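PDB 6FKG: mycobacterial cidal antitoxin MbcA from Mycobacterium tuberculosis, which neutralizes the cognate toxin MbcT of a type II toxin-antitoxin system by blocking access to the toxin active site. Local coordinates for residues E86-A91 with D96-R101; D63-V68 with D72-W77. One frame throughout, in Å; residues are numbered along the deposited sequence.

How the contacts relate
Contact 1 lies at the surface and contact 2 is buried; their centres are about 14 Å apart. Contact 2 closes first along the chain, bringing the end of helix 52-65 against helix 71-78. Contact 1 follows, joining the loop before helix 90-95 to the start of helix 99-110. Both fall within the C-terminal toxin-binding region of the antitoxin. They meet where P90 CD packs 3.4 Å from W77 O. The chemistry changes with depth: contact 1 consists of salt bridges among E86, R88, E98 and R101, whereas contact 2 is apolar and works through L65, A74 and W77 with no hydrogen bond across it.

Contact 1: E86-A91 with D96-R101; sequences EHRKPA and DGEYQR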
ATOM      1  N   GLU C  86      -6.268 -21.369 -13.068  1.00 37.85           N
ATOM      2  CA  GLU C  86      -5.494 -21.830 -11.912  1.00 38.75           C
ATOM      3  C   GLU C  86      -6.377 -22.612 -10.926  1.00 43.51           C
ATOM      4  O   GLU C  86      -6.259 -22.478  -9.705  1.00 37.94           O
ATOM      5  CB  GLU C  86      -4.813 -20.640 -11.220  1.00 42.39           C
ATOM      6  CG  GLU C  86      -3.845 -19.855 -12.124  1.00 46.48           C
ATOM      7  CD  GLU C  86      -4.556 -18.977 -13.152  1.00 54.71           C
ATOM      8  OE1 GLU C  86      -5.501 -18.257 -12.766  1.00 58.07           O
ATOM      9  OE2 GLU C  86      -4.184 -19.015 -14.347  1.00 51.69           O
ATOM     10  N   HIS C  87      -7.267 -23.428 -11.482  1.00 33.28           N
ATOM     11  CA  HIS C  87      -8.109 -24.337 -10.708  1.00 34.73           C
ATOM     12  C   HIS C  87      -9.075 -23.587  -9.804  1.00 36.29           C
ATOM     13  O   HIS C  87      -9.429 -24.070  -8.739  1.00 43.52           O
ATOM     14  CB  HIS C  87      -7.243 -25.305  -9.886  1.00 40.41           C
ATOM     15  CG  HIS C  87      -6.228 -26.039 -10.706  1.00 51.87           C
ATOM     16  ND1 HIS C  87      -6.567 -27.050 -11.577  1.00 48.24           N
ATOM     17  CD2 HIS C  87      -4.885 -25.891 -10.805  1.00 55.08           C
ATOM     18  CE1 HIS C  87      -5.476 -27.504 -12.168  1.00 53.83           C
ATOM     19  NE2 HIS C  87      -4.441 -26.819 -11.714  1.00 58.22           N
ATOM     20  N   ARG C  88      -9.495 -22.398 -10.237  1.00 38.29           N
ATOM     21  CA  ARG C  88     -10.510 -21.637  -9.521  1.00 36.37           C
ATOM     22  C   ARG C  88     -11.845 -21.718 -10.260  1.00 29.30           C
ATOM     23  O   ARG C  88     -11.885 -22.016 -11.447  1.00 35.94           O
ATOM     24  CB  ARG C  88     -10.069 -20.174  -9.355  1.00 35.89           C
ATOM     25  CG  ARG C  88      -8.863 -19.997  -8.437  1.00 41.05           C
ATOM     26  CD  ARG C  88      -8.394 -18.541  -8.415  1.00 40.23           C
ATOM     27  NE  ARG C  88      -7.894 -18.136  -9.727  1.00 48.23           N
ATOM     28  CZ  ARG C  88      -7.827 -16.876 -10.151  1.00 57.75           C
ATOM     29  NH1 ARG C  88      -8.231 -15.881  -9.368  1.00 49.50           N
ATOM     30  NH2 ARG C  88      -7.355 -16.610 -11.367  1.00 55.40           N
ATOM     31  N   LYS C  89     -12.940 -21.477  -9.544  1.00 33.42           N
ATOM     32  CA  LYS C  89     -14.271 -21.467 -10.145  1.00 31.78           C
ATOM     33  C   LYS C  89     -14.561 -20.102 -10.763  1.00 31.77           C
ATOM     34  O   LYS C  89     -14.323 -19.080 -10.114  1.00 32.57           O
ATOM     35  CB  LYS C  89     -15.343 -21.772  -9.100  1.00 33.23           C
ATOM     36  CG  LYS C  89     -15.221 -23.132  -8.402  1.00 34.86           C
ATOM     37  CD  LYS C  89     -16.165 -23.194  -7.217  1.00 34.52           C
ATOM     38  CE  LYS C  89     -15.877 -24.416  -6.355  1.00 39.55           C
ATOM     39  NZ  LYS C  89     -16.833 -24.558  -5.225  1.00 42.92           N
ATOM     40  N   PRO C  90     -15.093 -20.075 -12.000  1.00 27.09           N
ATOM     41  CA  PRO C  90     -15.490 -18.780 -12.587  1.00 32.64           C
ATOM     42  C   PRO C  90     -16.401 -17.939 -11.675  1.00 36.65           C
ATOM     43  O   PRO C  90     -16.236 -16.716 -11.616  1.00 33.32           O
ATOM     44  CB  PRO C  90     -16.234 -19.190 -13.866  1.00 31.93           C
ATOM     45  CG  PRO C  90     -15.579 -20.524 -14.252  1.00 28.07           C
ATOM     46  CD  PRO C  90     -15.231 -21.196 -12.958  1.00 29.72           C
ATOM     47  N   ALA C  91     -17.339 -18.578 -10.977  1.00 36.71           N
ATOM     48  CA  ALA C  91     -18.226 -17.848 -10.068  1.00 36.36           C
ATOM     49  C   ALA C  91     -17.455 -17.131  -8.955  1.00 32.49           C
ATOM     50  O   ALA C  91     -17.827 -16.029  -8.551  1.00 34.15           O
ATOM     51  CB  ALA C  91     -19.269 -18.790  -9.462  1.00 33.39           C
ATOM     52  N   ASP C  96     -15.107 -12.126  -6.736  1.00 31.26           N
ATOM     53  CA  ASP C  96     -13.937 -11.410  -6.251  1.00 34.15           C
ATOM     54  C   ASP C  96     -13.452 -10.302  -7.188  1.00 37.48           C
ATOM     55  O   ASP C  96     -12.345  -9.793  -7.024  1.00 38.99           O
ATOM     56  CB  ASP C  96     -12.807 -12.410  -5.981  1.00 43.44           C
ATOM     57  CG  ASP C  96     -13.162 -13.388  -4.863  1.00 45.63           C
ATOM     58  OD1 ASP C  96     -14.107 -13.087  -4.108  1.00 40.59           O
ATOM     59  OD2 ASP C  96     -12.503 -14.443  -4.729  1.00 42.08           O
ATOM     60  N   GLY C  97     -14.280  -9.917  -8.152  1.00 34.04           N
ATOM     61  CA  GLY C  97     -13.960  -8.778  -9.001  1.00 33.33           C
ATOM     62  C   GLY C  97     -13.183  -9.078 -10.271  1.00 36.00           C
ATOM     63  O   GLY C  97     -12.824  -8.162 -11.013  1.00 36.26           O
ATOM     64  N   GLU C  98     -12.940 -10.351 -10.546  1.00 31.23           N
ATOM     65  CA  GLU C  98     -12.137 -10.726 -11.712  1.00 30.09           C
ATOM     66  C   GLU C  98     -12.984 -11.184 -12.897  1.00 33.47           C
ATOM     67  O   GLU C  98     -12.568 -12.067 -13.658  1.00 30.96           O
ATOM     68  CB  GLU C  98     -11.135 -11.821 -11.326  1.00 32.52           C
ATOM     69  CG  GLU C  98     -10.197 -11.402 -10.216  1.00 38.18           C
ATOM     70  CD  GLU C  98      -9.374 -12.552  -9.670  1.00 47.81           C
ATOM     71  OE1 GLU C  98      -8.809 -13.320 -10.473  1.00 43.80           O
ATOM     72  OE2 GLU C  98      -9.310 -12.693  -8.435  1.00 50.86           O
ATOM     73  N   TYR C  99     -14.162 -10.583 -13.074  1.00 30.87           N
ATOM     74  CA  TYR C  99     -15.031 -10.966 -14.184  1.00 28.37           C
ATOM     75  C   TYR C  99     -14.356 -10.765 -15.550  1.00 27.69           C
ATOM     76  O   TYR C  99     -14.681 -11.459 -16.507  1.00 30.31           O
ATOM     77  CB  TYR C  99     -16.356 -10.181 -14.150  1.00 29.92           C
ATOM     78  CG  TYR C  99     -16.242  -8.772 -14.692  1.00 31.97           C
ATOM     79  CD1 TYR C  99     -15.645  -7.763 -13.933  1.00 28.48           C
ATOM     80  CD2 TYR C  99     -16.706  -8.451 -15.964  1.00 33.08           C
ATOM     81  CE1 TYR C  99     -15.525  -6.494 -14.413  1.00 31.26           C
ATOM     82  CE2 TYR C  99     -16.579  -7.154 -16.461  1.00 34.07           C
ATOM     83  CZ  TYR C  99     -15.991  -6.189 -15.673  1.00 37.36           C
ATOM     84  OH  TYR C  99     -15.850  -4.897 -16.124  1.00 37.95           O
ATOM     85  N   GLN C 100     -13.421  -9.824 -15.648  1.00 27.49           N
ATOM     86  CA  GLN C 100     -12.804  -9.556 -16.949  1.00 29.55           C
ATOM     87  C   GLN C 100     -12.022 -10.777 -17.419  1.00 31.43           C
ATOM     88  O   GLN C 100     -12.048 -11.112 -18.602  1.00 28.87           O
ATOM     89  CB  GLN C 100     -11.906  -8.318 -16.889  1.00 33.97           C
ATOM     90  CG  GLN C 100     -12.667  -7.008 -17.009  1.00 40.53           C
ATOM     91  CD  GLN C 100     -13.145  -6.741 -18.435  1.00 52.51           C
ATOM     92  OE1 GLN C 100     -12.851  -7.505 -19.359  1.00 54.18           O
ATOM     93  NE2 GLN C 100     -13.873  -5.648 -18.618  1.00 47.04           N
ATOM     94  N   ARG C 101     -11.358 -11.455 -16.485  1.00 28.49           N
ATOM     95  CA  ARG C 101     -10.595 -12.655 -16.832  1.00 29.71           C
ATOM     96  C   ARG C 101     -11.525 -13.749 -17.316  1.00 28.73           C
ATOM     97  O   ARG C 101     -11.195 -14.508 -18.234  1.00 29.22           O
ATOM     98  CB  ARG C 101      -9.783 -13.162 -15.627  1.00 34.50           C
ATOM     99  CG  ARG C 101      -8.961 -14.435 -15.915  1.00 38.73           C
ATOM    100  CD  ARG C 101      -7.525 -14.092 -16.257  1.00 39.43           C
ATOM    101  NE  ARG C 101      -6.730 -15.230 -16.723  1.00 37.40           N
ATOM    102  CZ  ARG C 101      -6.265 -16.210 -15.945  1.00 50.78           C
ATOM    103  NH1 ARG C 101      -6.529 -16.225 -14.636  1.00 41.84           N
ATOM    104  NH2 ARG C 101      -5.546 -17.194 -16.483  1.00 46.86           N
TER
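This is a surface salt-bridge network of E86 and R88 with E98 and R101. It ties the loop before helix 90-95 to the start of helix 99-110. R101 grips E86 end-on with two nitrogens. R101 NH1 donates to E86 OE1 at 2.9 Å, almost straight at 173°. R101 NH2 donates to E86 OE2 at 3.1 Å. Both carboxylate oxygens use their syn lone pairs, and the two flat groups are nearly coplanar. R88 NH2 also reaches E86 OE1, at 2.8 Å and nearly along the C-O axis, so this oxygen takes two donors. The R88 NH2 and R101 NH1 groups therefore sit 3.4 Å apart, and the shared carboxylate probably offsets their like charge. The other terminal nitrogen, R88 NH1, donates to E98 OE1 at 2.8 Å, tilted from both planes. R88 NE donates a hydrogen bond to L85 O, which helps fix the guanidinium. R88, E98 and R101 all touch L93 of helix 90-95. G97, with positive phi, is the C-prime residue of a Schellman motif. The arrangement is a surface salt-bridge network that reaches across helix 90-95, with the Schellman motif ending this short helix.

Contact 2: D63-V68 with D72-W77; sequences DALAEV and DQANVW
L65 meets A74 and W77 in a buried apolar contact between the end of helix 52-65 and helix 71-78. The first segment starts with D63, which makes a salt bridge with R18 of helix 7-19. L65, two residues on, carries the whole contact from this side. L65 CA and A74 CA are the nearest such pair across the segments, 6.6 Å apart. With CG anti to the backbone N (chi1 -171°), L65 reaches across to helix 71-78, where its two methyls have different partners. L65 CD1 sits over one face of the W77 six-membered ring, 3.8 Å from its centroid and 21° off the ring normal, a CH-pi contact. It is offset toward the rim, near CE3 and CZ3. L65 CD2 reaches A74 CB at 3.7 Å. L65 CD2 also lies 3.5 Å from A74 O, against the backbone of helix 71-78. At 3.5 Å from L65 CD2, W77 CE3 is met by both methyls. Past L65, E67 makes a salt bridge with R33 of one MbcT chain, and V68 O accepts a hydrogen bond from Y89 of the same toxin chain. W77 also touches L105 of helix 99-110. With no hydrogen bond across it, the contact depends on apolar burial and shape: one leucine is wedged between the A74 methyl and carbonyl and the W77 indole, close to residues that bind the toxin.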
ATOM      1  N   ASP C  63     -24.457 -13.854 -19.924  1.00 29.42           N
ATOM      2  CA  ASP C  63     -24.812 -13.640 -21.317  1.00 33.12           C
ATOM      3  C   ASP C  63     -23.688 -14.082 -22.251  1.00 33.49           C
ATOM      4  O   ASP C  63     -23.954 -14.699 -23.281  1.00 33.25           O
ATOM      5  CB  ASP C  63     -25.160 -12.178 -21.569  1.00 38.97           C
ATOM      6  CG  ASP C  63     -26.607 -11.862 -21.246  1.00 49.43           C
ATOM      7  OD1 ASP C  63     -27.417 -12.810 -21.105  1.00 45.59           O
ATOM      8  OD2 ASP C  63     -26.930 -10.663 -21.135  1.00 59.95           O
ATOM      9  N   ALA C  64     -22.443 -13.777 -21.895  1.00 29.77           N
ATOM     10  CA  ALA C  64     -21.298 -14.157 -22.734  1.00 30.20           C
ATOM     11  C   ALA C  64     -21.182 -15.682 -22.820  1.00 28.42           C
ATOM     12  O   ALA C  64     -20.954 -16.255 -23.893  1.00 29.76           O
ATOM     13  CB  ALA C  64     -20.008 -13.569 -22.192  1.00 32.54           C
ATOM     14  N   LEU C  65     -21.329 -16.319 -21.673  1.00 27.23           N
ATOM     15  CA  LEU C  65     -21.165 -17.770 -21.569  1.00 31.40           C
ATOM     16  C   LEU C  65     -22.144 -18.535 -22.466  1.00 34.99           C
ATOM     17  O   LEU C  65     -21.837 -19.627 -22.935  1.00 29.88           O
ATOM     18  CB  LEU C  65     -21.324 -18.195 -20.104  1.00 31.76           C
ATOM     19  CG  LEU C  65     -20.990 -19.631 -19.721  1.00 37.20           C
ATOM     20  CD1 LEU C  65     -19.557 -19.984 -20.107  1.00 30.30           C
ATOM     21  CD2 LEU C  65     -21.217 -19.828 -18.225  1.00 38.84           C
ATOM     22  N   ALA C  66     -23.304 -17.942 -22.742  1.00 34.93           N
ATOM     23  CA  ALA C  66     -24.320 -18.612 -23.566  1.00 35.51           C
ATOM     24  C   ALA C  66     -23.835 -18.820 -24.997  1.00 34.27           C
ATOM     25  O   ALA C  66     -24.334 -19.680 -25.721  1.00 33.11           O
ATOM     26  CB  ALA C  66     -25.641 -17.812 -23.555  1.00 39.10           C
ATOM     27  N   GLU C  67     -22.852 -18.033 -25.418  1.00 29.73           N
ATOM     28  CA  GLU C  67     -22.306 -18.204 -26.754  1.00 31.19           C
ATOM     29  C   GLU C  67     -21.528 -19.517 -26.914  1.00 29.63           C
ATOM     30  O   GLU C  67     -21.364 -20.010 -28.022  1.00 30.07           O
ATOM     31  CB  GLU C  67     -21.394 -17.021 -27.120  1.00 32.62           C
ATOM     32  CG  GLU C  67     -21.047 -16.991 -28.613  1.00 40.22           C
ATOM     33  CD  GLU C  67     -20.068 -15.876 -29.000  1.00 41.89           C
ATOM     34  OE1 GLU C  67     -19.585 -15.157 -28.096  1.00 38.87           O
ATOM     35  OE2 GLU C  67     -19.789 -15.723 -30.218  1.00 38.23           O
ATOM     36  N   VAL C  68     -21.038 -20.084 -25.814  1.00 27.26           N
ATOM     37  CA  VAL C  68     -20.060 -21.165 -25.939  1.00 27.69           C
ATOM     38  C   VAL C  68     -20.496 -22.443 -25.226  1.00 28.40           C
ATOM     39  O   VAL C  68     -19.938 -23.502 -25.486  1.00 28.16           O
ATOM     40  CB  VAL C  68     -18.662 -20.737 -25.413  1.00 29.78           C
ATOM     41  CG1 VAL C  68     -18.118 -19.578 -26.242  1.00 30.75           C
ATOM     42  CG2 VAL C  68     -18.713 -20.317 -23.939  1.00 26.78           C
ATOM     43  N   ASP C  72     -27.363 -26.069 -19.298  1.00 33.11           N
ATOM     44  CA  ASP C  72     -27.023 -26.958 -18.191  1.00 35.54           C
ATOM     45  C   ASP C  72     -25.508 -26.992 -17.951  1.00 37.21           C
ATOM     46  O   ASP C  72     -25.055 -26.933 -16.811  1.00 40.11           O
ATOM     47  CB  ASP C  72     -27.572 -28.365 -18.437  1.00 40.53           C
ATOM     48  CG  ASP C  72     -29.060 -28.468 -18.111  1.00 48.08           C
ATOM     49  OD1 ASP C  72     -29.681 -27.419 -17.828  1.00 52.79           O
ATOM     50  OD2 ASP C  72     -29.607 -29.587 -18.135  1.00 44.52           O
ATOM     51  N   GLN C  73     -24.732 -27.062 -19.026  1.00 35.61           N
ATOM     52  CA  GLN C  73     -23.278 -27.117 -18.904  1.00 34.18           C
ATOM     53  C   GLN C  73     -22.700 -25.766 -18.503  1.00 31.39           C
ATOM     54  O   GLN C  73     -21.693 -25.691 -17.810  1.00 30.05           O
ATOM     55  CB  GLN C  73     -22.647 -27.608 -20.215  1.00 34.24           C
ATOM     56  CG  GLN C  73     -22.747 -29.150 -20.393  1.00 37.00           C
ATOM     57  CD  GLN C  73     -24.160 -29.626 -20.669  1.00 51.29           C
ATOM     58  OE1 GLN C  73     -24.880 -29.022 -21.459  1.00 52.75           O
ATOM     59  NE2 GLN C  73     -24.563 -30.729 -20.024  1.00 59.83           N
ATOM     60  N   ALA C  74     -23.353 -24.692 -18.934  1.00 32.25           N
ATOM     61  CA  ALA C  74     -22.930 -23.355 -18.563  1.00 31.53           C
ATOM     62  C   ALA C  74     -23.047 -23.207 -17.054  1.00 31.36           C
ATOM     63  O   ALA C  74     -22.151 -22.704 -16.381  1.00 31.96           O
ATOM     64  CB  ALA C  74     -23.775 -22.310 -19.282  1.00 32.67           C
ATOM     65  N   ASN C  75     -24.157 -23.699 -16.523  1.00 32.17           N
ATOM     66  CA  ASN C  75     -24.392 -23.638 -15.096  1.00 31.05           C
ATOM     67  C   ASN C  75     -23.312 -24.390 -14.299  1.00 34.82           C
ATOM     68  O   ASN C  75     -22.712 -23.841 -13.385  1.00 35.98           O
ATOM     69  CB  ASN C  75     -25.777 -24.199 -14.798  1.00 35.94           C
ATOM     70  CG  ASN C  75     -26.134 -24.105 -13.339  1.00 41.82           C
ATOM     71  OD1 ASN C  75     -25.581 -24.820 -12.510  1.00 44.09           O
ATOM     72  ND2 ASN C  75     -27.092 -23.246 -13.021  1.00 37.90           N
ATOM     73  N   VAL C  76     -23.078 -25.649 -14.653  1.00 34.84           N
ATOM     74  CA  VAL C  76     -22.015 -26.439 -14.032  1.00 35.64           C
ATOM     75  C   VAL C  76     -20.648 -25.750 -14.138  1.00 32.68           C
ATOM     76  O   VAL C  76     -19.853 -25.733 -13.193  1.00 30.96           O
ATOM     77  CB  VAL C  76     -21.916 -27.835 -14.686  1.00 39.19           C
ATOM     78  CG1 VAL C  76     -20.714 -28.607 -14.147  1.00 44.25           C
ATOM     79  CG2 VAL C  76     -23.230 -28.623 -14.489  1.00 38.82           C
ATOM     80  N   TRP C  77     -20.370 -25.204 -15.309  1.00 30.98           N
ATOM     81  CA  TRP C  77     -19.082 -24.533 -15.571  1.00 30.64           C
ATOM     82  C   TRP C  77     -18.787 -23.395 -14.593  1.00 34.38           C
ATOM     83  O   TRP C  77     -17.639 -23.202 -14.175  1.00 30.75           O
ATOM     84  CB  TRP C  77     -19.087 -23.994 -17.001  1.00 27.64           C
ATOM     85  CG  TRP C  77     -17.822 -23.390 -17.491  1.00 29.30           C
ATOM     86  CD1 TRP C  77     -16.785 -24.042 -18.108  1.00 30.04           C
ATOM     87  CD2 TRP C  77     -17.476 -21.992 -17.486  1.00 30.13           C
ATOM     88  NE1 TRP C  77     -15.806 -23.129 -18.468  1.00 30.39           N
ATOM     89  CE2 TRP C  77     -16.206 -21.872 -18.089  1.00 29.26           C
ATOM     90  CE3 TRP C  77     -18.105 -20.838 -16.998  1.00 30.21           C
ATOM     91  CZ2 TRP C  77     -15.558 -20.640 -18.238  1.00 30.87           C
ATOM     92  CZ3 TRP C  77     -17.460 -19.609 -17.154  1.00 29.82           C
ATOM     93  CH2 TRP C  77     -16.206 -19.523 -17.770  1.00 28.32           C
TER